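Putative hemin ABC transport system, membrane protein (Burkholderia cenocepacia J2315, PDB 5B57) probably serves as a membrane-spanning permease subunit of an ABC importer, providing part of the path by which heme crosses the cell membrane. Local coordinates at residues T121-Q126 with R328-G333; Q126-N131 with R289-V294; I311-P316 with P370-L375; H317-A322 with A335-L340. All blocks are in the same frame, centred on the assembly; numbering follows the deposited sequence.

Interaction 1: residues T121-Q126 with R328-G333; sequences TGAAMQ and RIVLPG
Ala123 meets Val330 and Leu331 in a small, wholly apolar contact that illustrates how alanine lets two membrane helices come close. Ala123 has the most surface buried here, and its methyl points toward the opposite helix. Ala123 CB lies 3.7 Å from Val330 CG1, and the backbone is near as well, with Leu331 CA 4.2 Å from the same Ala123 CB. The main chains are correspondingly close: the CA atoms of Ala123 and Leu331 are 5.6 Å apart, and the helix axes approach to 8.6 Å. The helices run roughly antiparallel, at 144° between their directions.

Leu331 works differently. Its CB sets out across the interface rather than into it, but the branch brings CD1 back to Ala124 CB at 4.3 Å, so a long side chain covers the flank of the alanine pair. Val330 presents one branch only: with CG1 anti to the backbone N (chi1 165°), that methyl faces Ala123, while CG2 is turned to Arg320. Pro332, the residue after Leu331, has no amide hydrogen to give to the preceding turn, and the helix is kinked there, although Gly333 N again bonds to Ile329 O.

Around this junction of helices 94-128 and 327-352, Pro316 of helix 311-323 also packs on Ala123. On another flank, helix 242-260 contributes Leu259, which touches both Ala124 and Leu331, and helix 283-305 packs against Thr121 and Met125.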
loop_
_atom_site.group_PDB
_atom_site.type_symbol
_atom_site.label_atom_id
_atom_site.label_comp_id
_atom_site.label_asym_id
_atom_site.label_seq_id
_atom_site.Cartn_x
_atom_site.Cartn_y
_atom_site.Cartn_z
ATOM N N THR A 121 -6.344 -17.892 -12.473
ATOM C CA THR A 121 -5.037 -17.271 -12.263
ATOM C C THR A 121 -5.148 -16.034 -11.379
ATOM O O THR A 121 -4.208 -15.714 -10.643
ATOM C CB THR A 121 -4.347 -16.916 -13.599
ATOM O OG1 THR A 121 -5.261 -16.238 -14.475
ATOM C CG2 THR A 121 -3.774 -18.170 -14.282
ATOM N N GLY A 122 -6.290 -15.344 -11.415
ATOM C CA GLY A 122 -6.463 -14.188 -10.544
ATOM C C GLY A 122 -6.566 -14.587 -9.083
ATOM O O GLY A 122 -5.918 -13.991 -8.206
ATOM N N ALA A 123 -7.397 -15.602 -8.805
ATOM C CA ALA A 123 -7.473 -16.189 -7.475
ATOM C C ALA A 123 -6.086 -16.550 -6.947
ATOM O O ALA A 123 -5.755 -16.252 -5.791
ATOM C CB ALA A 123 -8.386 -17.410 -7.509
ATOM N N ALA A 124 -5.249 -17.162 -7.790
ATOM C CA ALA A 124 -3.909 -17.521 -7.349
ATOM C C ALA A 124 -3.082 -16.279 -7.053
ATOM O O ALA A 124 -2.493 -16.156 -5.971
ATOM C CB ALA A 124 -3.214 -18.396 -8.391
ATOM N N MET A 125 -3.049 -15.328 -7.989
ATOM C CA MET A 125 -2.225 -14.136 -7.790
ATOM C C MET A 125 -2.695 -13.310 -6.602
ATOM O O MET A 125 -1.870 -12.745 -5.877
ATOM C CB MET A 125 -2.216 -13.290 -9.046
ATOM C CG MET A 125 -1.481 -13.961 -10.178
ATOM S SD MET A 125 0.218 -13.412 -10.224
ATOM C CE MET A 125 -0.028 -11.651 -10.452
ATOM N N GLN A 126 -4.012 -13.223 -6.378
ATOM C CA GLN A 126 -4.501 -12.442 -5.243
ATOM C C GLN A 126 -4.157 -13.102 -3.916
ATOM O O GLN A 126 -3.899 -12.416 -2.916
ATOM C CB GLN A 126 -5.998 -12.239 -5.370
ATOM C CG GLN A 126 -6.302 -11.195 -6.394
ATOM C CD GLN A 126 -7.599 -11.435 -7.117
ATOM O OE1 GLN A 126 -8.665 -11.557 -6.499
ATOM N NE2 GLN A 126 -7.526 -11.487 -8.441
ATOM N N ARG A 328 -9.047 -23.715 -1.701
ATOM C CA ARG A 328 -9.623 -24.956 -2.210
ATOM C C ARG A 328 -11.000 -24.742 -2.826
ATOM O O ARG A 328 -11.398 -25.460 -3.731
ATOM C CB ARG A 328 -9.661 -25.999 -1.080
ATOM C CG ARG A 328 -8.556 -27.075 -1.130
ATOM C CD ARG A 328 -7.954 -27.399 0.265
ATOM N NE ARG A 328 -8.881 -28.032 1.219
ATOM C CZ ARG A 328 -9.239 -27.513 2.397
ATOM N NH1 ARG A 328 -8.757 -26.336 2.800
ATOM N NH2 ARG A 328 -10.080 -28.178 3.183
ATOM N N ILE A 329 -11.748 -23.735 -2.333
ATOM C CA ILE A 329 -13.013 -23.334 -2.951
ATOM C C ILE A 329 -12.800 -22.292 -4.048
ATOM O O ILE A 329 -13.404 -22.364 -5.120
ATOM C CB ILE A 329 -13.977 -22.783 -1.882
ATOM C CG1 ILE A 329 -14.307 -23.852 -0.867
ATOM C CG2 ILE A 329 -15.244 -22.228 -2.524
ATOM C CD1 ILE A 329 -14.742 -23.292 0.500
ATOM N N VAL A 330 -11.967 -21.281 -3.787
ATOM C CA VAL A 330 -11.998 -20.069 -4.601
ATOM C C VAL A 330 -11.446 -20.332 -5.995
ATOM O O VAL A 330 -11.931 -19.763 -6.977
ATOM C CB VAL A 330 -11.235 -18.933 -3.906
ATOM C CG1 VAL A 330 -10.949 -17.792 -4.911
ATOM C CG2 VAL A 330 -11.996 -18.455 -2.696
ATOM N N LEU A 331 -10.422 -21.197 -6.112
ATOM C CA LEU A 331 -9.763 -21.346 -7.409
ATOM C C LEU A 331 -10.650 -22.050 -8.426
ATOM O O LEU A 331 -10.778 -21.534 -9.551
ATOM C CB LEU A 331 -8.408 -22.032 -7.239
ATOM C CG LEU A 331 -7.611 -22.022 -8.548
ATOM C CD1 LEU A 331 -6.202 -21.547 -8.301
ATOM C CD2 LEU A 331 -7.565 -23.401 -9.169
ATOM N N PRO A 332 -11.297 -23.184 -8.124
ATOM C CA PRO A 332 -12.354 -23.667 -9.031
ATOM C C PRO A 332 -13.587 -22.777 -9.047
ATOM O O PRO A 332 -14.255 -22.682 -10.087
ATOM C CB PRO A 332 -12.683 -25.060 -8.476
ATOM C CG PRO A 332 -12.347 -24.970 -7.064
ATOM C CD PRO A 332 -11.121 -24.103 -6.986
ATOM N N GLY A 333 -13.918 -22.150 -7.911
ATOM C CA GLY A 333 -15.058 -21.253 -7.867
ATOM C C GLY A 333 -14.893 -20.078 -8.801
ATOM O O GLY A 333 -15.797 -19.745 -9.570
#

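Interaction 2: residues Q126-N131 with R289-V294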
loop_
_atom_site.group_PDB
_atom_site.type_symbol
_atom_site.label_atom_id
_atom_site.label_comp_id
_atom_site.label_asym_id
_atom_site.label_seq_id
_atom_site.Cartn_x
_atom_site.Cartn_y
_atom_site.Cartn_z
ATOM N N GLN A 126 -4.012 -13.223 -6.378
ATOM C CA GLN A 126 -4.501 -12.442 -5.243
ATOM C C GLN A 126 -4.157 -13.102 -3.916
ATOM O O GLN A 126 -3.899 -12.416 -2.916
ATOM C CB GLN A 126 -5.998 -12.239 -5.370
ATOM C CG GLN A 126 -6.302 -11.195 -6.394
ATOM C CD GLN A 126 -7.599 -11.435 -7.117
ATOM O OE1 GLN A 126 -8.665 -11.557 -6.499
ATOM N NE2 GLN A 126 -7.526 -11.487 -8.441
ATOM N N ALA A 127 -4.146 -14.434 -3.881
ATOM C CA ALA A 127 -3.563 -15.130 -2.737
ATOM C C ALA A 127 -2.076 -14.834 -2.646
ATOM O O ALA A 127 -1.599 -14.297 -1.647
ATOM C CB ALA A 127 -3.812 -16.635 -2.830
ATOM N N LEU A 128 -1.339 -15.130 -3.713
ATOM C CA LEU A 128 0.104 -14.917 -3.719
ATOM C C LEU A 128 0.499 -13.528 -3.213
ATOM O O LEU A 128 1.450 -13.396 -2.436
ATOM C CB LEU A 128 0.642 -15.145 -5.129
ATOM C CG LEU A 128 2.144 -14.947 -5.229
ATOM C CD1 LEU A 128 2.773 -16.146 -4.637
ATOM C CD2 LEU A 128 2.538 -14.818 -6.658
ATOM N N PHE A 129 -0.218 -12.481 -3.627
ATOM C CA PHE A 129 0.117 -11.126 -3.182
ATOM C C PHE A 129 -0.631 -10.712 -1.939
ATOM O O PHE A 129 -0.466 -9.570 -1.500
ATOM C CB PHE A 129 -0.166 -10.086 -4.268
ATOM C CG PHE A 129 0.814 -10.118 -5.379
ATOM C CD1 PHE A 129 1.980 -9.387 -5.304
ATOM C CD2 PHE A 129 0.592 -10.908 -6.487
ATOM C CE1 PHE A 129 2.907 -9.424 -6.320
ATOM C CE2 PHE A 129 1.522 -10.958 -7.507
ATOM C CZ PHE A 129 2.686 -10.205 -7.415
ATOM N N ARG A 130 -1.471 -11.590 -1.386
ATOM C CA ARG A 130 -2.220 -11.254 -0.188
ATOM C C ARG A 130 -2.958 -9.946 -0.403
ATOM O O ARG A 130 -2.950 -9.037 0.426
ATOM C CB ARG A 130 -1.293 -11.176 1.013
ATOM C CG ARG A 130 -1.226 -12.448 1.781
ATOM C CD ARG A 130 0.066 -12.529 2.504
ATOM N NE ARG A 130 1.151 -12.504 1.538
ATOM C CZ ARG A 130 2.106 -11.577 1.535
ATOM N NH1 ARG A 130 2.091 -10.612 2.465
ATOM N NH2 ARG A 130 3.070 -11.621 0.616
ATOM N N ASN A 131 -3.562 -9.833 -1.549
ATOM C CA ASN A 131 -4.167 -8.577 -1.908
ATOM C C ASN A 131 -5.165 -8.814 -3.023
ATOM O O ASN A 131 -4.807 -9.335 -4.096
ATOM C CB ASN A 131 -3.103 -7.586 -2.341
ATOM C CG ASN A 131 -3.681 -6.277 -2.764
ATOM O OD1 ASN A 131 -4.860 -5.986 -2.542
ATOM N ND2 ASN A 131 -2.861 -5.463 -3.376
ATOM N N ARG A 289 6.427 -20.867 -8.643
ATOM C CA ARG A 289 5.587 -21.865 -9.300
ATOM C C ARG A 289 4.265 -21.267 -9.748
ATOM O O ARG A 289 3.771 -21.591 -10.828
ATOM C CB ARG A 289 5.376 -23.068 -8.377
ATOM C CG ARG A 289 6.532 -24.060 -8.504
ATOM C CD ARG A 289 6.348 -25.359 -7.737
ATOM N NE ARG A 289 6.331 -25.142 -6.289
ATOM C CZ ARG A 289 6.735 -26.031 -5.380
ATOM N NH1 ARG A 289 6.670 -25.724 -4.088
ATOM N NH2 ARG A 289 7.214 -27.216 -5.758
ATOM N N VAL A 290 3.697 -20.365 -8.950
ATOM C CA VAL A 290 2.477 -19.662 -9.345
ATOM C C VAL A 290 2.729 -18.774 -10.564
ATOM O O VAL A 290 1.986 -18.824 -11.555
ATOM C CB VAL A 290 1.940 -18.859 -8.153
ATOM C CG1 VAL A 290 0.714 -18.080 -8.545
ATOM C CG2 VAL A 290 1.654 -19.808 -7.016
ATOM N N LEU A 291 3.785 -17.956 -10.515
ATOM C CA LEU A 291 4.097 -17.057 -11.635
ATOM C C LEU A 291 4.277 -17.813 -12.958
ATOM O O LEU A 291 3.676 -17.456 -13.981
ATOM C CB LEU A 291 5.341 -16.250 -11.306
ATOM C CG LEU A 291 5.006 -15.330 -10.146
ATOM C CD1 LEU A 291 6.203 -14.475 -9.839
ATOM C CD2 LEU A 291 3.778 -14.494 -10.523
ATOM N N VAL A 292 5.110 -18.854 -12.964
ATOM C CA VAL A 292 5.235 -19.636 -14.187
ATOM C C VAL A 292 3.895 -20.276 -14.555
ATOM O O VAL A 292 3.553 -20.357 -15.740
ATOM C CB VAL A 292 6.376 -20.671 -14.071
ATOM C CG1 VAL A 292 6.173 -21.511 -12.917
ATOM C CG2 VAL A 292 6.368 -21.592 -15.221
ATOM N N ALA A 293 3.074 -20.671 -13.578
ATOM C CA ALA A 293 1.782 -21.237 -13.981
ATOM C C ALA A 293 0.838 -20.154 -14.498
ATOM O O ALA A 293 0.151 -20.363 -15.506
ATOM C CB ALA A 293 1.134 -22.020 -12.842
ATOM N N VAL A 294 0.794 -18.991 -13.838
ATOM C CA VAL A 294 -0.021 -17.888 -14.354
ATOM C C VAL A 294 0.476 -17.440 -15.722
ATOM O O VAL A 294 -0.327 -17.170 -16.626
ATOM C CB VAL A 294 -0.040 -16.713 -13.362
ATOM C CG1 VAL A 294 -0.593 -15.465 -14.034
ATOM C CG2 VAL A 294 -0.844 -17.095 -12.140
#
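Leu128 makes all the close contacts from its segment, and the packing is purely apolar. Its CD2 methyl is the shared point, lying 4.1 Å from Leu291 CD2 and 4.2 Å from Val290 CG1. CG anti to the backbone N (chi1 -180°) takes the branch out to residues 290 and 291 of helix 283-305. The two partners receive it differently: Val290 lies alongside, the two side chains running past each other in opposite directions, whereas Leu291 crosses it at about a right angle. Helix 242-260 adds to this packing, with Leu259 on Val290.

Backbone bonding shapes the other feature of the site, because Leu128 is at the very end of helix 94-128. There the chain closes with a Schellman motif. Arg130 adopts a positive phi of 53°, and two bonds run back into the last turn, from Asn131 N to Gln126 O at 2.9 Å and from Arg130 N to Ala127 O at 2.7 Å.

Polar and charged bonds to neighbouring residues involve Ala127 and Arg289: Gln270 NE2 bonds to Ala127 O, and Arg289 forms a salt bridge with Glu262. Arg130, the positive-phi residue of the cap, packs against an apolar side chain of a different protein in the assembly.

Interaction 3: residues I311-P316 with P370-L375; sequences IGLVAP and PFFLAL
Val314 and Phe371 mark the closest approach of the two backbones, with their CA atoms 7.0 Å apart, so the space between the segments is spanned by side chains. Both segments are helical and both carry a proline-associated kink: neither Pro316 N nor Pro370 N can bond to the turn before it.

Phe371 has the most surface buried, and a valine methyl covers one of its faces. Val314 CG2 lies 3.7 Å from Phe371 CG and 4.0 Å from the centroid of that ring, 26° off the ring normal, which makes this a CH-pi contact displaced toward the CB end. The aromatic side chain is extended, with CG anti to the backbone N (chi1 173°), and it runs past the valine in the opposite direction.

The neighbouring aromatic offers a different surface. Leu313 CD2 meets Phe372 at the edge, in the plane of the ring, 3.4 Å from Phe372 CZ, and the two side chains cross at about a right angle. Consecutive phenylalanines thus receive adjacent aliphatic residues in two ways, one over a face and the other at a rim. The two rings also adjoin each other, since Phe371 CE2 stands over a face of Phe372 near its rim.

This contact joins helix 311-323 to helix 360-378. The His317 ring meets Phe371 nearly perpendicularly, Leu341 of helix 327-352 packs on Val314, and Ile204 of the second subunit packs on Phe372, placing this end of the contact at the boundary between the two copies.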
loop_
_atom_site.group_PDB
_atom_site.type_symbol
_atom_site.label_atom_id
_atom_site.label_comp_id
_atom_site.label_asym_id
_atom_site.label_seq_id
_atom_site.Cartn_x
_atom_site.Cartn_y
_atom_site.Cartn_z
ATOM N N ILE A 311 -11.913 -9.629 -15.755
ATOM C CA ILE A 311 -12.506 -10.852 -15.197
ATOM C C ILE A 311 -11.674 -11.365 -14.026
ATOM O O ILE A 311 -12.212 -11.670 -12.961
ATOM C CB ILE A 311 -12.692 -11.948 -16.271
ATOM C CG1 ILE A 311 -14.012 -11.778 -16.997
ATOM C CG2 ILE A 311 -12.768 -13.364 -15.635
ATOM C CD1 ILE A 311 -14.003 -10.686 -17.896
ATOM N N GLY A 312 -10.353 -11.469 -14.203
ATOM C CA GLY A 312 -9.488 -12.010 -13.160
ATOM C C GLY A 312 -9.474 -11.209 -11.862
ATOM O O GLY A 312 -8.926 -11.693 -10.862
ATOM N N LEU A 313 -10.027 -9.986 -11.860
ATOM C CA LEU A 313 -10.266 -9.231 -10.633
ATOM C C LEU A 313 -11.654 -9.535 -10.083
ATOM O O LEU A 313 -11.788 -9.950 -8.930
ATOM C CB LEU A 313 -10.111 -7.734 -10.902
ATOM C CG LEU A 313 -8.960 -6.920 -10.301
ATOM C CD1 LEU A 313 -7.599 -7.413 -10.738
ATOM C CD2 LEU A 313 -9.099 -5.466 -10.698
ATOM N N VAL A 314 -12.683 -9.389 -10.924
ATOM C CA VAL A 314 -14.079 -9.559 -10.507
ATOM C C VAL A 314 -14.354 -10.983 -10.020
ATOM O O VAL A 314 -14.883 -11.192 -8.928
ATOM C CB VAL A 314 -15.029 -9.190 -11.663
ATOM C CG1 VAL A 314 -16.464 -9.589 -11.319
ATOM C CG2 VAL A 314 -14.930 -7.718 -11.994
ATOM N N ALA A 315 -14.078 -11.976 -10.845
ATOM C CA ALA A 315 -14.571 -13.303 -10.502
ATOM C C ALA A 315 -14.029 -13.795 -9.167
ATOM O O ALA A 315 -14.844 -14.114 -8.291
ATOM C CB ALA A 315 -14.312 -14.277 -11.651
ATOM N N PRO A 316 -12.720 -13.828 -8.900
ATOM C CA PRO A 316 -12.284 -14.381 -7.605
ATOM C C PRO A 316 -12.717 -13.548 -6.428
ATOM O O PRO A 316 -12.604 -14.023 -5.288
ATOM C CB PRO A 316 -10.758 -14.427 -7.724
ATOM C CG PRO A 316 -10.440 -13.434 -8.704
ATOM C CD PRO A 316 -11.585 -13.292 -9.661
ATOM N N PRO A 370 -19.233 -1.170 -12.987
ATOM C CA PRO A 370 -20.156 -1.392 -11.850
ATOM C C PRO A 370 -19.556 -2.176 -10.688
ATOM O O PRO A 370 -19.915 -1.911 -9.533
ATOM C CB PRO A 370 -21.317 -2.170 -12.487
ATOM C CG PRO A 370 -20.704 -2.830 -13.670
ATOM C CD PRO A 370 -19.730 -1.810 -14.214
ATOM N N PHE A 371 -18.652 -3.128 -10.941
ATOM C CA PHE A 371 -17.995 -3.837 -9.846
ATOM C C PHE A 371 -17.224 -2.890 -8.938
ATOM O O PHE A 371 -17.305 -2.988 -7.710
ATOM C CB PHE A 371 -17.048 -4.896 -10.384
ATOM C CG PHE A 371 -16.223 -5.555 -9.310
ATOM C CD1 PHE A 371 -16.777 -6.546 -8.514
ATOM C CD2 PHE A 371 -14.905 -5.181 -9.082
ATOM C CE1 PHE A 371 -16.033 -7.157 -7.516
ATOM C CE2 PHE A 371 -14.156 -5.791 -8.082
ATOM C CZ PHE A 371 -14.717 -6.774 -7.299
ATOM N N PHE A 372 -16.418 -2.002 -9.523
ATOM C CA PHE A 372 -15.655 -1.062 -8.704
ATOM C C PHE A 372 -16.538 0.044 -8.144
ATOM O O PHE A 372 -16.250 0.575 -7.073
ATOM C CB PHE A 372 -14.492 -0.474 -9.507
ATOM C CG PHE A 372 -13.260 -1.317 -9.473
ATOM C CD1 PHE A 372 -13.104 -2.374 -10.354
ATOM C CD2 PHE A 372 -12.272 -1.071 -8.538
ATOM C CE1 PHE A 372 -11.984 -3.168 -10.311
ATOM C CE2 PHE A 372 -11.151 -1.854 -8.494
ATOM C CZ PHE A 372 -11.010 -2.914 -9.384
ATOM N N LEU A 373 -17.614 0.403 -8.840
ATOM C CA LEU A 373 -18.590 1.315 -8.252
ATOM C C LEU A 373 -19.279 0.683 -7.046
ATOM O O LEU A 373 -19.582 1.385 -6.076
ATOM C CB LEU A 373 -19.619 1.725 -9.299
ATOM C CG LEU A 373 -19.750 3.212 -9.594
ATOM C CD1 LEU A 373 -18.375 3.817 -9.755
ATOM C CD2 LEU A 373 -20.568 3.362 -10.874
ATOM N N ALA A 374 -19.538 -0.637 -7.089
ATOM C CA ALA A 374 -20.051 -1.354 -5.917
ATOM C C ALA A 374 -19.047 -1.380 -4.757
ATOM O O ALA A 374 -19.417 -1.121 -3.603
ATOM C CB ALA A 374 -20.439 -2.778 -6.303
ATOM N N LEU A 375 -17.788 -1.741 -5.031
ATOM C CA LEU A 375 -16.719 -1.610 -4.045
ATOM C C LEU A 375 -16.731 -0.241 -3.375
ATOM O O LEU A 375 -16.734 -0.145 -2.145
ATOM C CB LEU A 375 -15.361 -1.853 -4.702
ATOM C CG LEU A 375 -14.894 -3.297 -4.847
ATOM C CD1 LEU A 375 -13.396 -3.354 -4.628
ATOM C CD2 LEU A 375 -15.624 -4.141 -3.827
#

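Interaction 4: residues H317-A322 with A335-L340; sequences HCVRLA and ALLGAL
Val319 and Leu337 are the nearest points of two helical segments that are well inclined to each other but closer to antiparallel than to parallel, their CA atoms 7.5 Å apart. Leu337 is the one residue of its segment that makes the contact, and it inserts against two successive residues of the other helix. Its base and its tip are both used: Leu337 CB lies 3.9 Å from Val319 CG2, while Leu337 CD2 is 3.9 Å from Cys318 CB. CG is anti to the backbone N (chi1 -179°), which carries the branch forward to the cysteine as the leucine runs past the valine in the opposite direction. For Cys318 it is the CB, rather than the sulfur, that comes nearest.

Away from the contact, His317 and Arg320 of the same helix pair with each other. Arg320 NH2 donates to His317 ND1 over 3.3 Å, at a nearly straight 169°. The acceptor lies in the guanidinium plane, but the donor is tilted 19° out of the imidazole plane. The same NH2 also bonds to Gln126 OE1, so the guanidinium group is held by partners on two helices.

Leu59 of helix 54-72 packs on Leu337, extending the apolar cluster. The arrangement is that of a helical hairpin, in which helices 311-323 and 327-352 follow each other through a very short connection and fold back on one another, here within the all-helical membrane domain of a FecCD-family permease.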
loop_
_atom_site.group_PDB
_atom_site.type_symbol
_atom_site.label_atom_id
_atom_site.label_comp_id
_atom_site.label_asym_id
_atom_site.label_seq_id
_atom_site.Cartn_x
_atom_site.Cartn_y
_atom_site.Cartn_z
ATOM N N HIS A 317 -13.228 -12.339 -6.660
ATOM C CA HIS A 317 -13.712 -11.508 -5.568
ATOM C C HIS A 317 -15.145 -11.823 -5.175
ATOM O O HIS A 317 -15.484 -11.730 -3.997
ATOM C CB HIS A 317 -13.610 -10.027 -5.923
ATOM C CG HIS A 317 -13.743 -9.127 -4.735
ATOM N ND1 HIS A 317 -12.701 -8.883 -3.862
ATOM C CD2 HIS A 317 -14.809 -8.450 -4.246
ATOM C CE1 HIS A 317 -13.113 -8.073 -2.904
ATOM N NE2 HIS A 317 -14.389 -7.801 -3.111
ATOM N N CYS A 318 -16.002 -12.202 -6.107
ATOM C CA CYS A 318 -17.354 -12.560 -5.695
ATOM C C CYS A 318 -17.371 -13.940 -5.065
ATOM O O CYS A 318 -18.057 -14.159 -4.056
ATOM C CB CYS A 318 -18.311 -12.493 -6.883
ATOM S SG CYS A 318 -18.128 -10.998 -7.878
ATOM N N VAL A 319 -16.619 -14.876 -5.640
ATOM C CA VAL A 319 -16.589 -16.221 -5.086
ATOM C C VAL A 319 -16.073 -16.172 -3.665
ATOM O O VAL A 319 -16.547 -16.911 -2.786
ATOM C CB VAL A 319 -15.729 -17.139 -5.960
ATOM C CG1 VAL A 319 -15.424 -18.423 -5.197
ATOM C CG2 VAL A 319 -16.400 -17.382 -7.332
ATOM N N ARG A 320 -15.123 -15.266 -3.406
ATOM C CA ARG A 320 -14.590 -15.104 -2.050
ATOM C C ARG A 320 -15.667 -14.617 -1.076
ATOM O O ARG A 320 -15.885 -15.224 -0.020
ATOM C CB ARG A 320 -13.408 -14.144 -2.075
ATOM C CG ARG A 320 -12.052 -14.802 -2.118
ATOM C CD ARG A 320 -11.005 -13.781 -1.713
ATOM N NE ARG A 320 -11.104 -12.594 -2.555
ATOM C CZ ARG A 320 -10.316 -12.364 -3.595
ATOM N NH1 ARG A 320 -9.365 -13.232 -3.918
ATOM N NH2 ARG A 320 -10.465 -11.257 -4.303
ATOM N N LEU A 321 -16.344 -13.512 -1.418
ATOM C CA LEU A 321 -17.440 -12.986 -0.608
ATOM C C LEU A 321 -18.579 -13.980 -0.412
ATOM O O LEU A 321 -19.410 -13.776 0.479
ATOM C CB LEU A 321 -17.997 -11.721 -1.246
ATOM C CG LEU A 321 -17.004 -10.568 -1.168
ATOM C CD1 LEU A 321 -17.163 -9.563 -2.329
ATOM C CD2 LEU A 321 -17.129 -9.879 0.199
ATOM N N ALA A 322 -18.664 -15.032 -1.233
ATOM C CA ALA A 322 -19.666 -16.069 -1.025
ATOM C C ALA A 322 -19.140 -17.246 -0.230
ATOM O O ALA A 322 -19.931 -17.944 0.402
ATOM C CB ALA A 322 -20.217 -16.573 -2.365
ATOM N N ALA A 335 -12.880 -19.773 -11.391
ATOM C CA ALA A 335 -12.814 -20.190 -12.790
ATOM C C ALA A 335 -14.213 -20.460 -13.363
ATOM O O ALA A 335 -14.533 -19.979 -14.459
ATOM C CB ALA A 335 -11.881 -21.394 -12.936
ATOM N N LEU A 336 -15.078 -21.179 -12.628
ATOM C CA LEU A 336 -16.461 -21.329 -13.079
ATOM C C LEU A 336 -17.140 -19.974 -13.255
ATOM O O LEU A 336 -17.688 -19.678 -14.323
ATOM C CB LEU A 336 -17.258 -22.185 -12.112
ATOM C CG LEU A 336 -16.925 -23.656 -11.890
ATOM C CD1 LEU A 336 -17.930 -24.200 -10.907
ATOM C CD2 LEU A 336 -16.998 -24.403 -13.189
ATOM N N LEU A 337 -17.119 -19.130 -12.220
ATOM C CA LEU A 337 -17.743 -17.815 -12.357
ATOM C C LEU A 337 -17.078 -16.970 -13.450
ATOM O O LEU A 337 -17.753 -16.173 -14.131
ATOM C CB LEU A 337 -17.719 -17.058 -11.033
ATOM C CG LEU A 337 -18.410 -15.698 -11.190
ATOM C CD1 LEU A 337 -19.901 -15.903 -11.513
ATOM C CD2 LEU A 337 -18.189 -14.771 -9.992
ATOM N N GLY A 338 -15.767 -17.114 -13.650
ATOM C CA GLY A 338 -15.138 -16.385 -14.742
ATOM C C GLY A 338 -15.617 -16.862 -16.101
ATOM O O GLY A 338 -15.948 -16.066 -16.983
ATOM N N ALA A 339 -15.638 -18.181 -16.290
ATOM C CA ALA A 339 -16.214 -18.724 -17.506
ATOM C C ALA A 339 -17.659 -18.274 -17.661
ATOM O O ALA A 339 -18.076 -17.867 -18.751
ATOM C CB ALA A 339 -16.102 -20.246 -17.494
ATOM N N LEU A 340 -18.423 -18.273 -16.570
ATOM C CA LEU A 340 -19.802 -17.804 -16.668
ATOM C C LEU A 340 -19.872 -16.324 -17.062
ATOM O O LEU A 340 -20.664 -15.939 -17.927
ATOM C CB LEU A 340 -20.552 -18.061 -15.360
ATOM C CG LEU A 340 -22.020 -17.662 -15.480
ATOM C CD1 LEU A 340 -22.723 -18.422 -16.619
ATOM C CD2 LEU A 340 -22.720 -17.906 -14.175
#

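Overall arrangement
The four contacts form one continuous cluster in the all-helical membrane domain, with centres 9 to 18 Å apart. Interactions 1 and 2 share helix 94-128, with Gln126 common to both; interactions 1 and 4 share helix 327-352, and interactions 3 and 4 share helix 311-323. Along the chain, interaction 2 falls within the span of interaction 1 and closes before interactions 3 and 4 open; interaction 4 falls within the span of interaction 3, and both alternate with interaction 1. Gln126 NE2 bonds to Gly312 O of interaction 3. Helices both consecutive and far apart in sequence thus form one bundle, which reaches the second subunit at interaction 3 and another protein beside interactions 2 and 4.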